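Local coordinates for protein ABC-type phosphate transport system, periplasmic component (PDB 4ECF) that probably serves as the solute-binding component of a PstSACB-type ABC transporter, capturing phosphate for import across the cytoplasmic membrane, at residues K89-K94 / T110-V115; I162-P167 / N179-A184. One frame throughout, in Å; residues are numbered along the deposited sequence. Where two conformers were deposited one is given.

Contact 1. Residues K89-K94 / T110-V115; sequences KKVGVK and TNWKEV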
loop_
_atom_site.group_PDB
_atom_site.type_symbol
_atom_site.label_atom_id
_atom_site.label_comp_id
_atom_site.label_asym_id
_atom_site.label_seq_id
_atom_site.Cartn_x
_atom_site.Cartn_y
_atom_site.Cartn_z
ATOM N N LYS A 89 9.265 -0.007 -18.737
ATOM C CA LYS A 89 8.576 -0.665 -19.858
ATOM C C LYS A 89 9.487 -1.340 -20.892
ATOM O O LYS A 89 9.015 -2.132 -21.711
ATOM C CB LYS A 89 7.647 0.354 -20.540
ATOM C CG LYS A 89 6.465 0.744 -19.685
ATOM C CD LYS A 89 5.438 1.606 -20.419
ATOM C CE LYS A 89 6.052 2.881 -20.987
ATOM N NZ LYS A 89 5.037 3.707 -21.714
ATOM N N LYS A 90 10.789 -1.057 -20.852
ATOM C CA LYS A 90 11.729 -1.650 -21.782
ATOM C C LYS A 90 12.515 -2.856 -21.234
ATOM O O LYS A 90 13.428 -3.343 -21.916
ATOM C CB LYS A 90 12.665 -0.563 -22.339
ATOM C CG LYS A 90 11.921 0.539 -23.071
ATOM C CD LYS A 90 12.873 1.428 -23.867
ATOM C CE LYS A 90 12.286 2.813 -24.134
ATOM N NZ LYS A 90 11.019 2.793 -24.924
ATOM N N VAL A 91 12.166 -3.405 -20.060
ATOM C CA VAL A 91 12.997 -4.511 -19.516
ATOM C C VAL A 91 12.781 -5.837 -20.263
ATOM O O VAL A 91 13.590 -6.759 -20.118
ATOM C CB VAL A 91 12.877 -4.721 -17.991
ATOM C CG1 VAL A 91 13.099 -3.406 -17.231
ATOM C CG2 VAL A 91 11.566 -5.384 -17.581
ATOM N N GLY A 92 11.692 -5.931 -21.033
ATOM C CA GLY A 92 11.451 -7.100 -21.888
ATOM C C GLY A 92 10.739 -8.283 -21.239
ATOM O O GLY A 92 10.796 -9.381 -21.789
ATOM N N VAL A 93 10.131 -8.078 -20.064
ATOM C CA VAL A 93 9.326 -9.108 -19.416
ATOM C C VAL A 93 8.075 -8.513 -18.802
ATOM O O VAL A 93 8.027 -7.326 -18.404
ATOM C CB VAL A 93 10.076 -9.907 -18.327
ATOM C CG1 VAL A 93 11.415 -10.436 -18.860
ATOM C CG2 VAL A 93 10.290 -9.043 -17.116
ATOM N N LYS A 94 7.068 -9.368 -18.716
ATOM C CA LYS A 94 5.770 -9.045 -18.156
ATOM C C LYS A 94 5.348 -9.975 -17.020
ATOM O O LYS A 94 4.294 -9.770 -16.410
ATOM C CB LYS A 94 4.709 -9.065 -19.273
ATOM C CG LYS A 94 4.909 -7.936 -20.278
ATOM C CD LYS A 94 3.699 -7.685 -21.148
ATOM C CE LYS A 94 4.058 -6.682 -22.241
ATOM N NZ LYS A 94 2.972 -5.686 -22.453
ATOM N N THR A 110 21.138 -10.528 -11.905
ATOM C CA THR A 110 21.516 -9.105 -12.039
ATOM C C THR A 110 21.264 -8.501 -13.436
ATOM O O THR A 110 21.477 -7.324 -13.632
ATOM C CB THR A 110 23.010 -8.900 -11.698
ATOM O OG1 THR A 110 23.797 -9.681 -12.584
ATOM C CG2 THR A 110 23.295 -9.283 -10.219
ATOM N N ASN A 111 20.850 -9.320 -14.397
ATOM C CA ASN A 111 20.539 -8.887 -15.751
ATOM C C ASN A 111 19.181 -9.486 -16.187
ATOM O O ASN A 111 18.884 -10.672 -15.959
ATOM C CB ASN A 111 21.683 -9.314 -16.668
ATOM C CG ASN A 111 21.575 -8.711 -18.046
ATOM O OD1 ASN A 111 20.634 -9.005 -18.775
ATOM N ND2 ASN A 111 22.597 -7.906 -18.449
ATOM N N TRP A 112 18.330 -8.677 -16.813
ATOM C CA TRP A 112 17.037 -9.142 -17.255
ATOM C C TRP A 112 17.089 -10.290 -18.261
ATOM O O TRP A 112 16.155 -11.083 -18.373
ATOM C CB TRP A 112 16.251 -7.977 -17.855
ATOM C CG TRP A 112 15.791 -7.018 -16.808
ATOM C CD1 TRP A 112 16.303 -5.768 -16.509
ATOM C CD2 TRP A 112 14.720 -7.244 -15.861
ATOM N NE1 TRP A 112 15.643 -5.207 -15.462
ATOM C CE2 TRP A 112 14.664 -6.044 -15.022
ATOM C CE3 TRP A 112 13.838 -8.272 -15.628
ATOM C CZ2 TRP A 112 13.761 -5.926 -13.990
ATOM C CZ3 TRP A 112 12.900 -8.130 -14.596
ATOM C CH2 TRP A 112 12.878 -6.982 -13.803
ATOM N N LYS A 113 18.198 -10.451 -18.972
ATOM C CA LYS A 113 18.280 -11.545 -19.914
ATOM C C LYS A 113 18.178 -12.914 -19.223
ATOM O O LYS A 113 17.799 -13.895 -19.847
ATOM C CB LYS A 113 19.603 -11.473 -20.702
ATOM C CG LYS A 113 19.698 -12.531 -21.812
ATOM C CD LYS A 113 20.982 -12.396 -22.611
ATOM C CE LYS A 113 21.096 -13.465 -23.696
ATOM N NZ LYS A 113 22.389 -13.367 -24.438
ATOM N N GLU A 114 18.531 -12.958 -17.942
ATOM C CA GLU A 114 18.504 -14.177 -17.158
ATOM C C GLU A 114 17.073 -14.674 -16.939
ATOM O O GLU A 114 16.875 -15.843 -16.587
ATOM C CB GLU A 114 19.168 -13.960 -15.797
ATOM C CG GLU A 114 20.651 -13.610 -15.908
ATOM C CD GLU A 114 21.294 -13.386 -14.552
ATOM O OE1 GLU A 114 21.421 -14.383 -13.815
ATOM O OE2 GLU A 114 21.672 -12.227 -14.206
ATOM N N VAL A 115 16.096 -13.810 -17.160
ATOM C CA VAL A 115 14.711 -14.174 -16.963
ATOM C C VAL A 115 13.920 -13.964 -18.266
ATOM O O VAL A 115 12.715 -13.851 -18.250
ATOM C CB VAL A 115 14.053 -13.434 -15.776
ATOM C CG1 VAL A 115 14.671 -13.826 -14.461
ATOM C CG2 VAL A 115 14.105 -11.906 -15.937
#
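Val-91 sits on one face of the Trp-112 indole, its CB lying 3.6 Å from the centroid of the five-membered ring and only 5° off the ring normal, a CH-pi contact by that geometry. Both methyls share the work: Val-91 CG1 comes to 3.6 Å from Trp-112 NE1, and Val-91 CG2 lies 4.0 Å from Trp-112 CD2. The backbone sets CB over the ring; chi1 of -52° puts CG1 anti to the carbonyl carbon, toward NE1, and CG2 near the ring fusion. A second valine meets the six-membered ring at a slant, Val-93 CG2 standing 3.7 Å from Trp-112 CZ3. The other methyl, Val-93 CG1, reaches 3.7 Å from the carbonyl O of Val-115; the side chains are looser, Val-93 CG1 to Val-115 CG2 4.2 Å. No hydrogen bond joins the segments; the contact is mostly apolar, with the carbonyl oxygens of Val-91 and Val-115 at its margin. The indole N-H is satisfied by Gly-168 O, which together with the valines fixes the rotation of the ring. Were Trp-112 an alanine, Gly-168 O would probably lose its N-H donor and a gap would be likely to open beside Val-91 and Val-93. The backbone bearing the indole is itself braced: Glu-114 OE2 accepts from the amides of Thr-110 and Asn-111, both arriving from the same face of the carboxylate plane. Asn-111 OD1 takes the N-H of Lys-113 N at 2.8 Å, in the carbonyl plane. That last bond closes an Asx turn leading into the short 3-10 segment 112-114, and the whole is loop-to-loop packing in a periplasmic-binding-protein fold, joining the connections after strand 73-87 and helix 98-105.

Contact 2. Residues I162-P167 / N179-A184; sequences IVATTP and NKTVQA. With EDO (1,2-ethanediol), chain K.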
loop_
_atom_site.group_PDB
_atom_site.type_symbol
_atom_site.label_atom_id
_atom_site.label_comp_id
_atom_site.label_asym_id
_atom_site.label_seq_id
_atom_site.Cartn_x
_atom_site.Cartn_y
_atom_site.Cartn_z
ATOM N N ILE A 162 10.541 7.147 -10.782
ATOM C CA ILE A 162 11.906 6.696 -10.986
ATOM C C ILE A 162 11.905 5.409 -11.822
ATOM O O ILE A 162 12.742 5.231 -12.720
ATOM C CB ILE A 162 12.638 6.477 -9.641
ATOM C CG1 ILE A 162 12.891 7.824 -8.949
ATOM C CG2 ILE A 162 13.945 5.715 -9.854
ATOM C CD1 ILE A 162 13.936 8.680 -9.623
ATOM N N VAL A 163 10.962 4.509 -11.552
ATOM C CA VAL A 163 10.877 3.281 -12.367
ATOM C C VAL A 163 10.596 3.628 -13.822
ATOM O O VAL A 163 11.211 3.071 -14.725
ATOM C CB VAL A 163 9.841 2.258 -11.790
ATOM C CG1 VAL A 163 9.485 1.150 -12.806
ATOM C CG2 VAL A 163 10.396 1.658 -10.502
ATOM N N ALA A 164 9.688 4.588 -14.040
ATOM C CA ALA A 164 9.305 4.986 -15.390
ATOM C C ALA A 164 10.472 5.450 -16.235
ATOM O O ALA A 164 10.552 5.110 -17.418
ATOM C CB ALA A 164 8.213 6.063 -15.341
ATOM N N THR A 165 11.390 6.207 -15.631
ATOM C CA THR A 165 12.481 6.834 -16.362
ATOM C C THR A 165 13.819 6.151 -16.252
ATOM O O THR A 165 14.774 6.600 -16.886
ATOM C CB THR A 165 12.631 8.288 -15.864
ATOM O OG1 THR A 165 13.014 8.301 -14.476
ATOM C CG2 THR A 165 11.317 9.030 -16.045
ATOM N N THR A 166 13.912 5.063 -15.481
ATOM C CA THR A 166 15.202 4.427 -15.229
ATOM C C THR A 166 15.328 3.084 -15.939
ATOM O O THR A 166 14.644 2.103 -15.556
ATOM C CB THR A 166 15.450 4.205 -13.737
ATOM O OG1 THR A 166 15.362 5.453 -13.042
ATOM C CG2 THR A 166 16.827 3.562 -13.492
ATOM N N PRO A 167 16.205 3.007 -16.961
ATOM C CA PRO A 167 16.389 1.747 -17.638
ATOM C C PRO A 167 16.694 0.622 -16.657
ATOM O O PRO A 167 17.495 0.804 -15.735
ATOM C CB PRO A 167 17.620 2.002 -18.545
ATOM C CG PRO A 167 17.563 3.471 -18.830
ATOM C CD PRO A 167 17.010 4.085 -17.575
ATOM N N ASN A 179 0.081 3.019 -13.781
ATOM C CA ASN A 179 -0.380 3.753 -14.966
ATOM C C ASN A 179 0.494 3.427 -16.180
ATOM O O ASN A 179 1.404 2.589 -16.089
ATOM C CB ASN A 179 -0.469 5.281 -14.682
ATOM C CG ASN A 179 0.896 5.976 -14.524
ATOM O OD1 ASN A 179 1.923 5.492 -14.973
ATOM N ND2 ASN A 179 0.883 7.155 -13.903
ATOM N N LYS A 180 0.233 4.107 -17.300
ATOM C CA LYS A 180 0.877 3.834 -18.584
ATOM C C LYS A 180 2.382 4.075 -18.619
ATOM O O LYS A 180 3.052 3.630 -19.558
ATOM C CB LYS A 180 0.240 4.695 -19.694
ATOM C CG LYS A 180 -1.178 4.303 -20.078
ATOM C CD LYS A 180 -1.689 5.119 -21.266
ATOM C CE LYS A 180 -1.990 6.566 -20.896
ATOM N NZ LYS A 180 -3.112 6.679 -19.921
ATOM N N THR A 181 2.927 4.770 -17.619
ATOM C CA THR A 181 4.368 5.039 -17.596
ATOM C C THR A 181 5.205 3.838 -17.112
ATOM O O THR A 181 6.414 3.827 -17.299
ATOM C CB THR A 181 4.709 6.261 -16.718
ATOM O OG1 THR A 181 4.387 5.968 -15.362
ATOM C CG2 THR A 181 3.916 7.519 -17.171
ATOM N N VAL A 182 4.547 2.864 -16.487
ATOM C CA VAL A 182 5.218 1.657 -15.973
ATOM C C VAL A 182 4.445 0.380 -16.336
ATOM O O VAL A 182 3.297 0.452 -16.794
ATOM C CB VAL A 182 5.422 1.739 -14.442
ATOM C CG1 VAL A 182 6.308 2.936 -14.078
ATOM C CG2 VAL A 182 4.081 1.823 -13.715
ATOM N N GLN A 183 5.085 -0.773 -16.126
ATOM C CA GLN A 183 4.507 -2.071 -16.432
ATOM C C GLN A 183 4.381 -2.885 -15.156
ATOM O O GLN A 183 5.392 -3.182 -14.528
ATOM C CB GLN A 183 5.371 -2.798 -17.479
ATOM C CG GLN A 183 5.085 -4.295 -17.657
ATOM C CD GLN A 183 3.849 -4.538 -18.492
ATOM O OE1 GLN A 183 3.854 -4.245 -19.680
ATOM N NE2 GLN A 183 2.782 -5.095 -17.881
ATOM N N ALA A 184 3.155 -3.232 -14.756
ATOM C CA ALA A 184 2.917 -4.183 -13.655
ATOM C C ALA A 184 3.261 -5.573 -14.119
ATOM O O ALA A 184 2.903 -5.982 -15.222
ATOM C CB ALA A 184 1.450 -4.176 -13.177
HETATM C C1 EDO K . 14.422 4.279 -20.541
HETATM O O1 EDO K . 14.135 2.874 -20.597
HETATM C C2 EDO K . 13.175 5.093 -20.856
HETATM O O2 EDO K . 12.106 4.673 -20.004
HETATM O O HOH W 1 8.879 2.831 -18.314
#
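Apolar contacts between Val-182 and the pair Val-163 and Ala-164 hold the last turn of helix 156-165 against the turn that leads into strand 183-187. One methyl does the touching: Val-182 CG1 lies 3.9 Å from Val-163 CG1, where the two side chains cross at about a right angle, and 3.9 Å from Ala-164 CB. Val-163 turns CG1 anti to its own N (chi1 166°), which carries that methyl to the valine opposite. Ile-86 of strand 73-87 packs on both valines and continues this apolar patch. Ala-164 CB also packs against backbone, 3.5 Å from Thr-181 O, and touches Thr-181 CB; the small methyl lets the CA atoms of Ala-164 and Val-182 come within 5.3 Å.

Polar links across the contact run through solvent. One water donates to Ala-164 O at 3.0 Å and to Thr-181 O at 2.8 Å, bridging two carbonyls that cannot bond each other. A 1,2-ethanediol, probably from the crystallisation liquor, donates a weak hydrogen bond from O2 to Ala-164 O.

Within 179-184, Asn-179 OD1 accepts twice from Thr-181. The hydroxyl OG1 approaches in the carbonyl plane on a lone pair, whereas the amide N comes from above that plane and completes an Asx turn over the type I beta turn 179-182. On the helix side, Thr-166 OG1 donates to Ile-162 O just beyond the helix end.

Side-chain bonds within each segment thus fix the local shape, and the segments adhere by apolar contact, with one water bridging the two neighbouring carbonyl oxygens.

How the contacts relate
Contact 1 closes before contact 2 opens along the chain, and their centres lie about 13 Å apart on the same side of the chain's centre. They meet directly: Lys-89 NZ lies 2.9 Å from Lys-180 O, a probable hydrogen bond, and Lys-94 NZ reaches weakly toward Gln-183 OE1. Segments 89-94 and 179-184 thus run close together at one end of the large mixed sheet, where strand 183-187 pairs antiparallel with strand 73-87 and parallel with 95-96. Asn-88 ND2, bonded to Val-163 O, ties in helix 156-165 as well. Together the contacts place two loops and the end of helix 156-165 around the strands 73-87, 95-96 and 183-187 of the periplasmic-binding-protein fold.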